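Local coordinates for protein serine protease MT3772 (Mycobacterium tuberculosis, PDB 3K6Y) that cleaves peptide bonds as the chymotrypsin-like serine protease domain of a membrane protein probably required for resistance to acid and oxidative stress, at residues 151-156 with 169-174. Residues are numbered along the deposited sequence; the frame is centred on the assembly and turned at random.
Sequences EAIRLS and RDVYTI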
ATOM      1  N   GLU A 151     -29.087  11.852   4.465  1.00 20.82           N
ATOM      2  CA  GLU A 151     -29.537  10.733   3.657  1.00 22.72           C
ATOM      3  C   GLU A 151     -28.511   9.610   3.690  1.00 22.05           C
ATOM      4  O   GLU A 151     -27.315   9.884   3.770  1.00 22.43           O
ATOM      5  CB  GLU A 151     -29.690  11.228   2.208  1.00 23.58           C
ATOM      6  CG  GLU A 151     -30.387  10.308   1.238  1.00 26.10           C
ATOM      7  CD  GLU A 151     -30.443  10.889  -0.178  1.00 25.95           C
ATOM      8  OE1 GLU A 151     -29.716  11.872  -0.478  1.00 27.83           O
ATOM      9  OE2 GLU A 151     -31.212  10.349  -0.998  1.00 31.16           O
ATOM     10  N   ALA A 152     -28.971   8.364   3.616  1.00 22.08           N
ATOM     11  CA  ALA A 152     -28.094   7.228   3.293  1.00 22.28           C
ATOM     12  C   ALA A 152     -28.056   7.105   1.767  1.00 22.61           C
ATOM     13  O   ALA A 152     -29.107   7.048   1.127  1.00 22.70           O
ATOM     14  CB  ALA A 152     -28.618   5.947   3.923  1.00 23.22           C
ATOM     15  N   ILE A 153     -26.857   7.098   1.186  1.00 22.20           N
ATOM     16  CA  ILE A 153     -26.679   7.036  -0.276  1.00 22.78           C
ATOM     17  C   ILE A 153     -25.614   6.001  -0.633  1.00 21.87           C
ATOM     18  O   ILE A 153     -24.808   5.636   0.216  1.00 20.93           O
ATOM     19  CB  ILE A 153     -26.252   8.409  -0.887  1.00 23.32           C
ATOM     20  CG1 ILE A 153     -24.912   8.895  -0.323  1.00 24.68           C
ATOM     21  CG2 ILE A 153     -27.339   9.462  -0.694  1.00 24.97           C
ATOM     22  CD1 ILE A 153     -24.207   9.956  -1.169  1.00 25.01           C
ATOM     23  N   ARG A 154     -25.603   5.546  -1.882  1.00 21.94           N
ATOM     24  CA  ARG A 154     -24.513   4.740  -2.424  1.00 22.46           C
ATOM     25  C   ARG A 154     -23.615   5.672  -3.213  1.00 22.03           C
ATOM     26  O   ARG A 154     -24.010   6.204  -4.261  1.00 22.81           O
ATOM     27  CB  ARG A 154     -25.041   3.628  -3.340  1.00 23.77           C
ATOM     28  CG  ARG A 154     -25.627   2.430  -2.618  1.00 26.14           C
ATOM     29  CD  ARG A 154     -25.196   1.109  -3.277  1.00 33.58           C
ATOM     30  NE  ARG A 154     -23.808   0.785  -2.947  1.00 26.33           N
ATOM     31  CZ  ARG A 154     -23.428  -0.119  -2.044  1.00 42.17           C
ATOM     32  NH1 ARG A 154     -24.332  -0.834  -1.376  1.00 26.95           N
ATOM     33  NH2 ARG A 154     -22.137  -0.313  -1.815  1.00 27.00           N
ATOM     34  N   LEU A 155     -22.404   5.875  -2.706  1.00 20.78           N
ATOM     35  CA  LEU A 155     -21.466   6.845  -3.230  1.00 20.60           C
ATOM     36  C   LEU A 155     -20.424   6.124  -4.068  1.00 20.29           C
ATOM     37  O   LEU A 155     -19.770   5.198  -3.576  1.00 19.79           O
ATOM     38  CB  LEU A 155     -20.757   7.556  -2.066  1.00 21.44           C
ATOM     39  CG  LEU A 155     -19.758   8.668  -2.404  1.00 22.81           C
ATOM     40  CD1 LEU A 155     -20.479   9.916  -2.930  1.00 24.47           C
ATOM     41  CD2 LEU A 155     -18.873   9.018  -1.210  1.00 22.44           C
ATOM     42  N   SER A 156     -20.239   6.558  -5.312  1.00 20.25           N
ATOM     43  CA  SER A 156     -19.198   6.018  -6.182  1.00 21.15           C
ATOM     44  C   SER A 156     -18.106   7.034  -6.375  1.00 20.80           C
ATOM     45  O   SER A 156     -18.380   8.225  -6.540  1.00 22.09           O
ATOM     46  CB  SER A 156     -19.786   5.662  -7.552  1.00 21.91           C
ATOM     47  OG  SER A 156     -20.506   4.453  -7.473  1.00 26.25           O
ATOM     48  N   ARG A 169     -19.658   2.681  -2.166  1.00 15.99           N
ATOM     49  CA  ARG A 169     -19.786   2.465  -0.718  1.00 15.52           C
ATOM     50  C   ARG A 169     -21.085   3.054  -0.210  1.00 15.10           C
ATOM     51  O   ARG A 169     -21.574   4.067  -0.731  1.00 16.22           O
ATOM     52  CB  ARG A 169     -18.643   3.169  -0.002  1.00 15.38           C
ATOM     53  CG  ARG A 169     -17.296   2.631  -0.398  1.00 14.56           C
ATOM     54  CD  ARG A 169     -16.169   3.355   0.276  1.00 15.03           C
ATOM     55  NE  ARG A 169     -15.998   4.704  -0.244  1.00 15.50           N
ATOM     56  CZ  ARG A 169     -15.105   5.573   0.215  1.00 13.87           C
ATOM     57  NH1 ARG A 169     -14.331   5.244   1.244  1.00 15.48           N
ATOM     58  NH2 ARG A 169     -14.999   6.778  -0.327  1.00 16.81           N
ATOM     59  N   ASP A 170     -21.640   2.432   0.822  1.00 15.32           N
ATOM     60  CA  ASP A 170     -22.779   3.021   1.536  1.00 15.77           C
ATOM     61  C   ASP A 170     -22.273   4.081   2.510  1.00 15.03           C
ATOM     62  O   ASP A 170     -21.429   3.801   3.369  1.00 14.72           O
ATOM     63  CB  ASP A 170     -23.552   1.951   2.319  1.00 17.01           C
ATOM     64  CG  ASP A 170     -24.269   0.954   1.426  1.00 21.54           C
ATOM     65  OD1 ASP A 170     -24.670   1.311   0.307  1.00 25.31           O
ATOM     66  OD2 ASP A 170     -24.457  -0.194   1.868  1.00 27.30           O
ATOM     67  N   VAL A 171     -22.810   5.286   2.379  1.00 14.99           N
ATOM     68  CA  VAL A 171     -22.437   6.428   3.182  1.00 15.57           C
ATOM     69  C   VAL A 171     -23.660   7.151   3.696  1.00 15.92           C
ATOM     70  O   VAL A 171     -24.743   7.038   3.096  1.00 17.64           O
ATOM     71  CB  VAL A 171     -21.487   7.397   2.426  1.00 16.18           C
ATOM     72  CG1 VAL A 171     -20.278   6.631   1.881  1.00 16.68           C
ATOM     73  CG2 VAL A 171     -22.212   8.152   1.344  1.00 19.36           C
ATOM     74  N   TYR A 172     -23.498   7.883   4.790  1.00 15.67           N
ATOM     75  CA  TYR A 172     -24.428   8.951   5.100  1.00 15.61           C
ATOM     76  C   TYR A 172     -23.837  10.264   4.650  1.00 15.87           C
ATOM     77  O   TYR A 172     -22.640  10.528   4.839  1.00 16.13           O
ATOM     78  CB  TYR A 172     -24.682   9.077   6.600  1.00 16.48           C
ATOM     79  CG  TYR A 172     -25.350   7.902   7.254  1.00 16.35           C
ATOM     80  CD1 TYR A 172     -26.704   7.619   7.025  1.00 18.24           C
ATOM     81  CD2 TYR A 172     -24.653   7.104   8.156  1.00 16.96           C
ATOM     82  CE1 TYR A 172     -27.327   6.551   7.655  1.00 18.45           C
ATOM     83  CE2 TYR A 172     -25.270   6.022   8.784  1.00 16.51           C
ATOM     84  CZ  TYR A 172     -26.604   5.761   8.535  1.00 18.71           C
ATOM     85  OH  TYR A 172     -27.227   4.710   9.152  1.00 19.92           O
ATOM     86  N   THR A 173     -24.693  11.110   4.079  1.00 16.60           N
ATOM     87  CA  THR A 173     -24.395  12.529   4.060  1.00 16.74           C
ATOM     88  C   THR A 173     -24.999  13.162   5.296  1.00 16.15           C
ATOM     89  O   THR A 173     -26.105  12.789   5.701  1.00 16.71           O
ATOM     90  CB  THR A 173     -24.927  13.205   2.801  1.00 17.86           C
ATOM     91  OG1 THR A 173     -26.320  12.907   2.669  1.00 18.18           O
ATOM     92  CG2 THR A 173     -24.181  12.679   1.581  1.00 18.93           C
ATOM     93  N   ILE A 174     -24.275  14.098   5.901  1.00 15.37           N
ATOM     94  CA  ILE A 174     -24.725  14.757   7.117  1.00 15.53           C
ATOM     95  C   ILE A 174     -24.594  16.259   6.910  1.00 15.57           C
ATOM     96  O   ILE A 174     -23.790  16.723   6.081  1.00 16.13           O
ATOM     97  CB  ILE A 174     -23.936  14.287   8.378  1.00 15.58           C
ATOM     98  CG1 ILE A 174     -22.452  14.662   8.277  1.00 15.99           C
ATOM     99  CG2 ILE A 174     -24.153  12.796   8.609  1.00 17.12           C
ATOM    100  CD1 ILE A 174     -21.667  14.317   9.528  1.00 14.36           C
TER
HETATM  101  O   HOH W   1     -27.643  13.677   0.329  1.00 27.15           O
HETATM  102  O   HOH W   2     -17.254   5.665  -2.589  1.00 20.35           O
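Strands 143-157 and 167-175 form an antiparallel β-hairpin in the second six-stranded barrel of this chymotrypsin-like protease, and residues 151-156 and 169-174 pair along it. Ile-153 and Val-171 are a hydrogen-bonded pair: Ile-153 N gives to Val-171 O at 2.8 Å, and Val-171 N returns a nearly straight bond (176°) to Ile-153 O. Leu-155 with Arg-169 repeats the pattern, while at Glu-151 and Thr-173 one of the two backbone bonds, from Glu-151 N, is weak. On the face carrying these residues, Ile-153 CG1 sits between its backbone N and carbonyl carbon (chi1 61°) and presses tightly on Val-171 CG2 at 3.3 Å. Leu-155 CB reaches Val-171 CG2 at 3.8 Å, and Ile-153 CD1 meets Thr-173 CG2 at 3.9 Å. One water links Glu-151 OE1 to Thr-173 OG1; another donates to Leu-155 O and accepts from Arg-169 NE at the guanidinium edge. Arg-169 NH1 hydrogen-bonds to Val-103 O, and its side chain touches Asp-104, predicted to belong to the catalytic triad. On the other face, Ala-152 CB lies 4.0 Å from Tyr-172 CE1, and the Tyr-172 hydroxyl bonds to Ala-125 N. There the Arg-154 chain bends at chi2 and chi3, so that Asp-170 OD1 lies over one guanidinium face, 2.7 Å from Arg-154 NH1, the two planes 60° apart. With OD1 so placed, no N-H points at it: this salt bridge rests on charge alone, whereas directed backbone bonds set the strand register.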